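Local coordinates for uncharacterized protein (Cytophaga hutchinsonii ATCC 33406, PDB 3FF4) that is of unknown function but has a CoA-binding domain of the Rossmann-like class and so probably binds coenzyme A or a related nucleotide, at residues 61-75 with 83-97. Residues are numbered along the deposited sequence; the frame is centred on the assembly and turned at random.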
loop_
_atom_site.group_PDB
_atom_site.type_symbol
_atom_site.label_atom_id
_atom_site.label_comp_id
_atom_site.label_asym_id
_atom_site.label_seq_id
_atom_site.Cartn_x
_atom_site.Cartn_y
_atom_site.Cartn_z
ATOM N N THR A 61 -3.827 -0.420 6.472
ATOM C CA THR A 61 -3.463 -1.224 5.326
ATOM C C THR A 61 -2.256 -0.619 4.622
ATOM O O THR A 61 -2.227 0.582 4.343
ATOM C CB THR A 61 -4.660 -1.307 4.314
ATOM O OG1 THR A 61 -5.758 -1.996 4.916
ATOM C CG2 THR A 61 -4.240 -2.031 3.036
ATOM N N VAL A 62 -1.254 -1.444 4.331
ATOM C CA VAL A 62 -0.234 -1.067 3.361
ATOM C C VAL A 62 -0.666 -1.738 2.038
ATOM O O VAL A 62 -0.893 -2.945 1.987
ATOM C CB VAL A 62 1.169 -1.493 3.795
ATOM C CG1 VAL A 62 2.210 -1.242 2.657
ATOM C CG2 VAL A 62 1.577 -0.755 5.118
ATOM N N THR A 63 -0.827 -0.940 0.991
ATOM C CA THR A 63 -1.095 -1.507 -0.343
ATOM C C THR A 63 0.141 -1.360 -1.244
ATOM O O THR A 63 0.677 -0.256 -1.474
ATOM C CB THR A 63 -2.428 -0.975 -0.993
ATOM O OG1 THR A 63 -2.745 -1.719 -2.193
ATOM C CG2 THR A 63 -2.358 0.567 -1.291
ATOM N N LEU A 64 0.611 -2.506 -1.708
ATOM C CA LEU A 64 1.907 -2.640 -2.353
ATOM C C LEU A 64 1.856 -2.509 -3.869
ATOM O O LEU A 64 1.116 -3.256 -4.540
ATOM C CB LEU A 64 2.488 -4.013 -2.057
ATOM C CG LEU A 64 3.091 -4.268 -0.684
ATOM C CD1 LEU A 64 3.530 -5.725 -0.688
ATOM C CD2 LEU A 64 4.293 -3.353 -0.478
ATOM N N TYR A 65 2.674 -1.590 -4.387
ATOM C CA TYR A 65 2.864 -1.456 -5.816
ATOM C C TYR A 65 4.340 -1.437 -6.149
ATOM O O TYR A 65 4.741 -0.646 -6.969
ATOM C CB TYR A 65 2.162 -0.199 -6.369
ATOM C CG TYR A 65 0.677 -0.383 -6.353
ATOM C CD1 TYR A 65 0.036 -1.102 -7.375
ATOM C CD2 TYR A 65 -0.097 0.094 -5.277
ATOM C CE1 TYR A 65 -1.353 -1.320 -7.349
ATOM C CE2 TYR A 65 -1.504 -0.107 -5.257
ATOM C CZ TYR A 65 -2.105 -0.805 -6.285
ATOM O OH TYR A 65 -3.463 -1.039 -6.262
ATOM N N ILE A 66 5.147 -2.258 -5.475
ATOM C CA ILE A 66 6.571 -2.396 -5.792
ATOM C C ILE A 66 6.785 -3.873 -6.041
ATOM O O ILE A 66 6.096 -4.694 -5.453
ATOM C CB ILE A 66 7.504 -1.921 -4.641
ATOM C CG1 ILE A 66 6.955 -2.379 -3.285
ATOM C CG2 ILE A 66 7.644 -0.384 -4.620
ATOM C CD1 ILE A 66 8.014 -2.277 -2.143
ATOM N N ASN A 67 7.704 -4.204 -6.936
ATOM C CA ASN A 67 7.931 -5.578 -7.298
ATOM C C ASN A 67 8.663 -6.285 -6.139
ATOM O O ASN A 67 9.262 -5.601 -5.268
ATOM C CB ASN A 67 8.686 -5.669 -8.649
ATOM C CG ASN A 67 10.150 -5.143 -8.582
ATOM O OD1 ASN A 67 10.870 -5.331 -7.601
ATOM N ND2 ASN A 67 10.589 -4.508 -9.666
ATOM N N PRO A 68 8.621 -7.631 -6.123
ATOM C CA PRO A 68 9.208 -8.385 -5.027
ATOM C C PRO A 68 10.695 -8.093 -4.795
ATOM O O PRO A 68 11.129 -8.065 -3.638
ATOM C CB PRO A 68 8.967 -9.845 -5.431
ATOM C CG PRO A 68 7.725 -9.785 -6.275
ATOM C CD PRO A 68 7.909 -8.512 -7.070
ATOM N N GLN A 69 11.463 -7.875 -5.861
ATOM C CA GLN A 69 12.877 -7.504 -5.717
ATOM C C GLN A 69 13.040 -6.218 -4.889
ATOM O O GLN A 69 13.830 -6.183 -3.939
ATOM C CB GLN A 69 13.566 -7.370 -7.083
ATOM C CG GLN A 69 13.985 -8.695 -7.703
ATOM C CD GLN A 69 14.174 -8.596 -9.212
ATOM O OE1 GLN A 69 13.461 -7.844 -9.896
ATOM N NE2 GLN A 69 15.139 -9.350 -9.738
ATOM N N ASN A 70 12.266 -5.188 -5.234
ATOM C CA ASN A 70 12.281 -3.902 -4.523
ATOM C C ASN A 70 11.666 -3.926 -3.124
ATOM O O ASN A 70 11.866 -2.986 -2.354
ATOM C CB ASN A 70 11.620 -2.796 -5.357
ATOM C CG ASN A 70 12.410 -2.456 -6.618
ATOM O OD1 ASN A 70 13.643 -2.537 -6.647
ATOM N ND2 ASN A 70 11.698 -2.069 -7.674
ATOM N N GLN A 71 10.924 -4.987 -2.796
ATOM C CA GLN A 71 10.313 -5.122 -1.487
ATOM C C GLN A 71 11.356 -5.450 -0.433
ATOM O O GLN A 71 11.213 -5.056 0.704
ATOM C CB GLN A 71 9.245 -6.218 -1.480
ATOM C CG GLN A 71 7.954 -5.884 -2.199
ATOM C CD GLN A 71 7.080 -7.112 -2.410
ATOM O OE1 GLN A 71 7.172 -8.092 -1.652
ATOM N NE2 GLN A 71 6.205 -7.056 -3.418
ATOM N N LEU A 72 12.390 -6.197 -0.811
ATOM C CA LEU A 72 13.451 -6.589 0.126
ATOM C C LEU A 72 13.901 -5.440 1.031
ATOM O O LEU A 72 13.981 -5.588 2.246
ATOM C CB LEU A 72 14.645 -7.124 -0.650
ATOM C CG LEU A 72 14.775 -8.635 -0.815
ATOM C CD1 LEU A 72 13.471 -9.334 -1.120
ATOM C CD2 LEU A 72 15.830 -8.932 -1.905
ATOM N N SER A 73 14.170 -4.282 0.436
ATOM C CA SER A 73 14.666 -3.141 1.211
ATOM C C SER A 73 13.564 -2.508 2.089
ATOM O O SER A 73 13.844 -1.599 2.866
ATOM C CB SER A 73 15.247 -2.085 0.262
ATOM O OG SER A 73 14.238 -1.702 -0.666
ATOM N N GLU A 74 12.321 -2.992 1.964
ATOM C CA GLU A 74 11.169 -2.410 2.686
ATOM C C GLU A 74 10.553 -3.294 3.788
ATOM O O GLU A 74 9.638 -2.850 4.493
ATOM C CB GLU A 74 10.046 -2.032 1.699
ATOM C CG GLU A 74 10.466 -1.152 0.520
ATOM C CD GLU A 74 10.764 0.314 0.916
ATOM O OE1 GLU A 74 10.405 0.780 2.022
ATOM O OE2 GLU A 74 11.374 1.018 0.104
ATOM N N TYR A 75 11.012 -4.542 3.910
ATOM C CA TYR A 75 10.451 -5.505 4.882
ATOM C C TYR A 75 10.367 -4.909 6.300
ATOM O O TYR A 75 9.311 -4.895 6.931
ATOM C CB TYR A 75 11.333 -6.766 4.949
ATOM C CG TYR A 75 11.173 -7.799 3.844
ATOM C CD1 TYR A 75 10.471 -7.522 2.675
ATOM C CD2 TYR A 75 11.779 -9.061 3.963
ATOM C CE1 TYR A 75 10.352 -8.475 1.665
ATOM C CE2 TYR A 75 11.658 -10.014 2.959
ATOM C CZ TYR A 75 10.935 -9.716 1.821
ATOM O OH TYR A 75 10.817 -10.649 0.823
ATOM N N PRO A 83 0.965 -2.582 10.382
ATOM C CA PRO A 83 -0.384 -2.417 9.838
ATOM C C PRO A 83 -1.240 -3.620 10.205
ATOM O O PRO A 83 -0.687 -4.659 10.526
ATOM C CB PRO A 83 -0.149 -2.435 8.327
ATOM C CG PRO A 83 1.065 -3.262 8.134
ATOM C CD PRO A 83 1.946 -2.940 9.339
ATOM N N LYS A 84 -2.563 -3.504 10.130
ATOM C CA LYS A 84 -3.436 -4.680 10.252
ATOM C C LYS A 84 -3.317 -5.611 9.039
ATOM O O LYS A 84 -3.428 -6.821 9.161
ATOM C CB LYS A 84 -4.889 -4.244 10.394
ATOM C CG LYS A 84 -5.141 -3.354 11.608
ATOM C CD LYS A 84 -6.625 -3.146 11.807
ATOM C CE LYS A 84 -7.231 -4.362 12.507
ATOM N NZ LYS A 84 -8.676 -4.168 12.788
ATOM N N ARG A 85 -3.048 -5.044 7.869
ATOM C CA ARG A 85 -3.139 -5.805 6.635
ATOM C C ARG A 85 -2.164 -5.256 5.608
ATOM O O ARG A 85 -1.938 -4.038 5.540
ATOM C CB ARG A 85 -4.571 -5.716 6.076
ATOM C CG ARG A 85 -4.761 -6.294 4.655
ATOM C CD ARG A 85 -6.209 -6.176 4.199
ATOM N NE ARG A 85 -6.613 -4.772 4.080
ATOM C CZ ARG A 85 -7.826 -4.364 3.701
ATOM N NH1 ARG A 85 -8.792 -5.265 3.409
ATOM N NH2 ARG A 85 -8.080 -3.056 3.627
ATOM N N VAL A 86 -1.603 -6.148 4.791
ATOM C CA VAL A 86 -0.802 -5.734 3.660
ATOM C C VAL A 86 -1.418 -6.372 2.402
ATOM O O VAL A 86 -1.638 -7.591 2.370
ATOM C CB VAL A 86 0.683 -6.128 3.807
ATOM C CG1 VAL A 86 1.471 -5.782 2.547
ATOM C CG2 VAL A 86 1.354 -5.423 5.012
ATOM N N ILE A 87 -1.730 -5.551 1.401
ATOM C CA ILE A 87 -2.316 -6.062 0.136
ATOM C C ILE A 87 -1.234 -6.220 -0.947
ATOM O O ILE A 87 -0.486 -5.257 -1.248
ATOM C CB ILE A 87 -3.424 -5.158 -0.421
ATOM C CG1 ILE A 87 -4.532 -4.970 0.608
ATOM C CG2 ILE A 87 -3.993 -5.745 -1.785
ATOM C CD1 ILE A 87 -5.607 -3.934 0.223
ATOM N N PHE A 88 -1.123 -7.447 -1.466
ATOM C CA PHE A 88 -0.269 -7.794 -2.624
ATOM C C PHE A 88 -1.078 -7.700 -3.932
ATOM O O PHE A 88 -1.757 -8.673 -4.341
ATOM C CB PHE A 88 0.308 -9.211 -2.432
ATOM C CG PHE A 88 1.228 -9.300 -1.266
ATOM C CD1 PHE A 88 2.602 -9.224 -1.439
ATOM C CD2 PHE A 88 0.722 -9.319 0.026
ATOM C CE1 PHE A 88 3.440 -9.255 -0.330
ATOM C CE2 PHE A 88 1.566 -9.332 1.126
ATOM C CZ PHE A 88 2.908 -9.308 0.956
ATOM N N ASN A 89 -1.025 -6.519 -4.569
ATOM C CA ASN A 89 -1.679 -6.293 -5.863
ATOM C C ASN A 89 -0.964 -7.105 -6.957
ATOM O O ASN A 89 0.165 -7.555 -6.733
ATOM C CB ASN A 89 -1.740 -4.790 -6.165
ATOM C CG ASN A 89 -2.432 -4.038 -5.063
ATOM O OD1 ASN A 89 -3.655 -4.068 -4.957
ATOM N ND2 ASN A 89 -1.662 -3.425 -4.192
ATOM N N PRO A 90 -1.625 -7.319 -8.117
ATOM C CA PRO A 90 -1.057 -8.145 -9.164
ATOM C C PRO A 90 0.385 -7.816 -9.530
ATOM O O PRO A 90 0.737 -6.651 -9.833
ATOM C CB PRO A 90 -2.037 -7.945 -10.345
ATOM C CG PRO A 90 -3.392 -7.856 -9.619
ATOM C CD PRO A 90 -3.002 -6.898 -8.452
ATOM N N GLY A 91 1.192 -8.868 -9.485
ATOM C CA GLY A 91 2.609 -8.820 -9.792
ATOM C C GLY A 91 3.479 -8.473 -8.591
ATOM O O GLY A 91 4.706 -8.404 -8.726
ATOM N N THR A 92 2.886 -8.255 -7.413
ATOM C CA THR A 92 3.710 -7.962 -6.239
ATOM C C THR A 92 3.795 -9.174 -5.300
ATOM O O THR A 92 4.469 -9.108 -4.266
ATOM C CB THR A 92 3.187 -6.740 -5.439
ATOM O OG1 THR A 92 1.948 -7.091 -4.812
ATOM C CG2 THR A 92 2.992 -5.510 -6.344
ATOM N N GLU A 93 3.118 -10.269 -5.652
ATOM C CA GLU A 93 3.065 -11.453 -4.788
ATOM C C GLU A 93 4.476 -11.906 -4.370
ATOM O O GLU A 93 5.395 -11.995 -5.195
ATOM C CB GLU A 93 2.336 -12.640 -5.461
ATOM C CG GLU A 93 0.836 -12.439 -5.754
ATOM C CD GLU A 93 0.555 -11.706 -7.074
ATOM O OE1 GLU A 93 1.500 -11.133 -7.677
ATOM O OE2 GLU A 93 -0.623 -11.664 -7.506
ATOM N N ASN A 94 4.625 -12.224 -3.088
ATOM C CA ASN A 94 5.930 -12.507 -2.537
ATOM C C ASN A 94 5.722 -13.437 -1.351
ATOM O O ASN A 94 5.350 -13.000 -0.263
ATOM C CB ASN A 94 6.627 -11.194 -2.127
ATOM C CG ASN A 94 7.998 -11.411 -1.490
ATOM O OD1 ASN A 94 8.387 -12.543 -1.198
ATOM N ND2 ASN A 94 8.734 -10.318 -1.270
ATOM N N GLU A 95 5.932 -14.733 -1.569
ATOM C CA GLU A 95 5.583 -15.707 -0.538
ATOM C C GLU A 95 6.383 -15.512 0.743
ATOM O O GLU A 95 5.804 -15.555 1.821
ATOM C CB GLU A 95 5.670 -17.147 -1.036
ATOM C CG GLU A 95 5.215 -18.133 0.023
ATOM C CD GLU A 95 4.901 -19.497 -0.540
ATOM O OE1 GLU A 95 3.772 -19.676 -1.058
ATOM O OE2 GLU A 95 5.769 -20.389 -0.439
ATOM N N GLU A 96 7.686 -15.262 0.620
ATOM C CA GLU A 96 8.523 -14.975 1.781
ATOM C C GLU A 96 7.967 -13.804 2.599
ATOM O O GLU A 96 7.838 -13.893 3.832
ATOM C CB GLU A 96 9.975 -14.693 1.375
ATOM C CG GLU A 96 10.748 -13.984 2.486
ATOM C CD GLU A 96 12.204 -13.729 2.148
ATOM O OE1 GLU A 96 12.488 -12.872 1.272
ATOM O OE2 GLU A 96 13.070 -14.381 2.776
ATOM N N LEU A 97 7.603 -12.713 1.926
ATOM C CA LEU A 97 7.083 -11.566 2.676
ATOM C C LEU A 97 5.716 -11.861 3.315
ATOM O O LEU A 97 5.466 -11.469 4.459
ATOM C CB LEU A 97 7.093 -10.249 1.863
ATOM C CG LEU A 97 6.515 -9.043 2.649
ATOM C CD1 LEU A 97 7.277 -8.795 3.940
ATOM C CD2 LEU A 97 6.470 -7.730 1.842
#
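Leu97 CD1 lies over one face of the Tyr75 ring, 4.0 Å from its centroid, in a CH-pi contact; Leu72 CA covers the opposite face, and the Glu96 carboxyl carbon sits at the edge. Leu64 CD1 likewise covers one face of Phe88, whose edge meets Leu97 CG and Thr92 O. The Asn89 amide stacks on the Tyr65 ring, the planes 7° apart. Its ND2 donates to Thr63 OG1 and, nearly straight (175°), to Leu64 O (each 2.8 Å); both lie in the amide plane, fixing its rotation, although ND2 sits above the Leu64 carbonyl plane. Thr113 OG1 hydrogen-bonds to Asn89 OD1 and Thr63 OG1. Arg85 grips Thr61 OG1, close to its guanidinium plane, side-on through NE and NH2 (2.9 Å from NH2), while NH1 salt-bridges the terminal carboxylate of Phe122. Gln71, extended beyond CG (chi2 167°), carries its amide across: NE2 donates to Thr92 O on a lone pair (2.8 Å) and to Ile66 O, and OE1 accepts from Asn94 ND2 at 2.7 Å. That ND2 also donates to Tyr75 OH, which in turn donates to Glu96 OE1 (2.8 Å) on its anti side. A phenylalanine at Tyr75 would probably leave Glu96 OE1 without this donor and Asn94 less firmly held. Backbone bonds such as Ile87 N to Val62 O (2.8 Å) join parallel strands 61-64 and 85-88; helical turn 68-71 and helix 75-81 connect them in a beta-alpha-beta crossover, strands 7-10 and 107-110 flank the pair, and helix 113-119 packs on the Ile87 and Arg85 face.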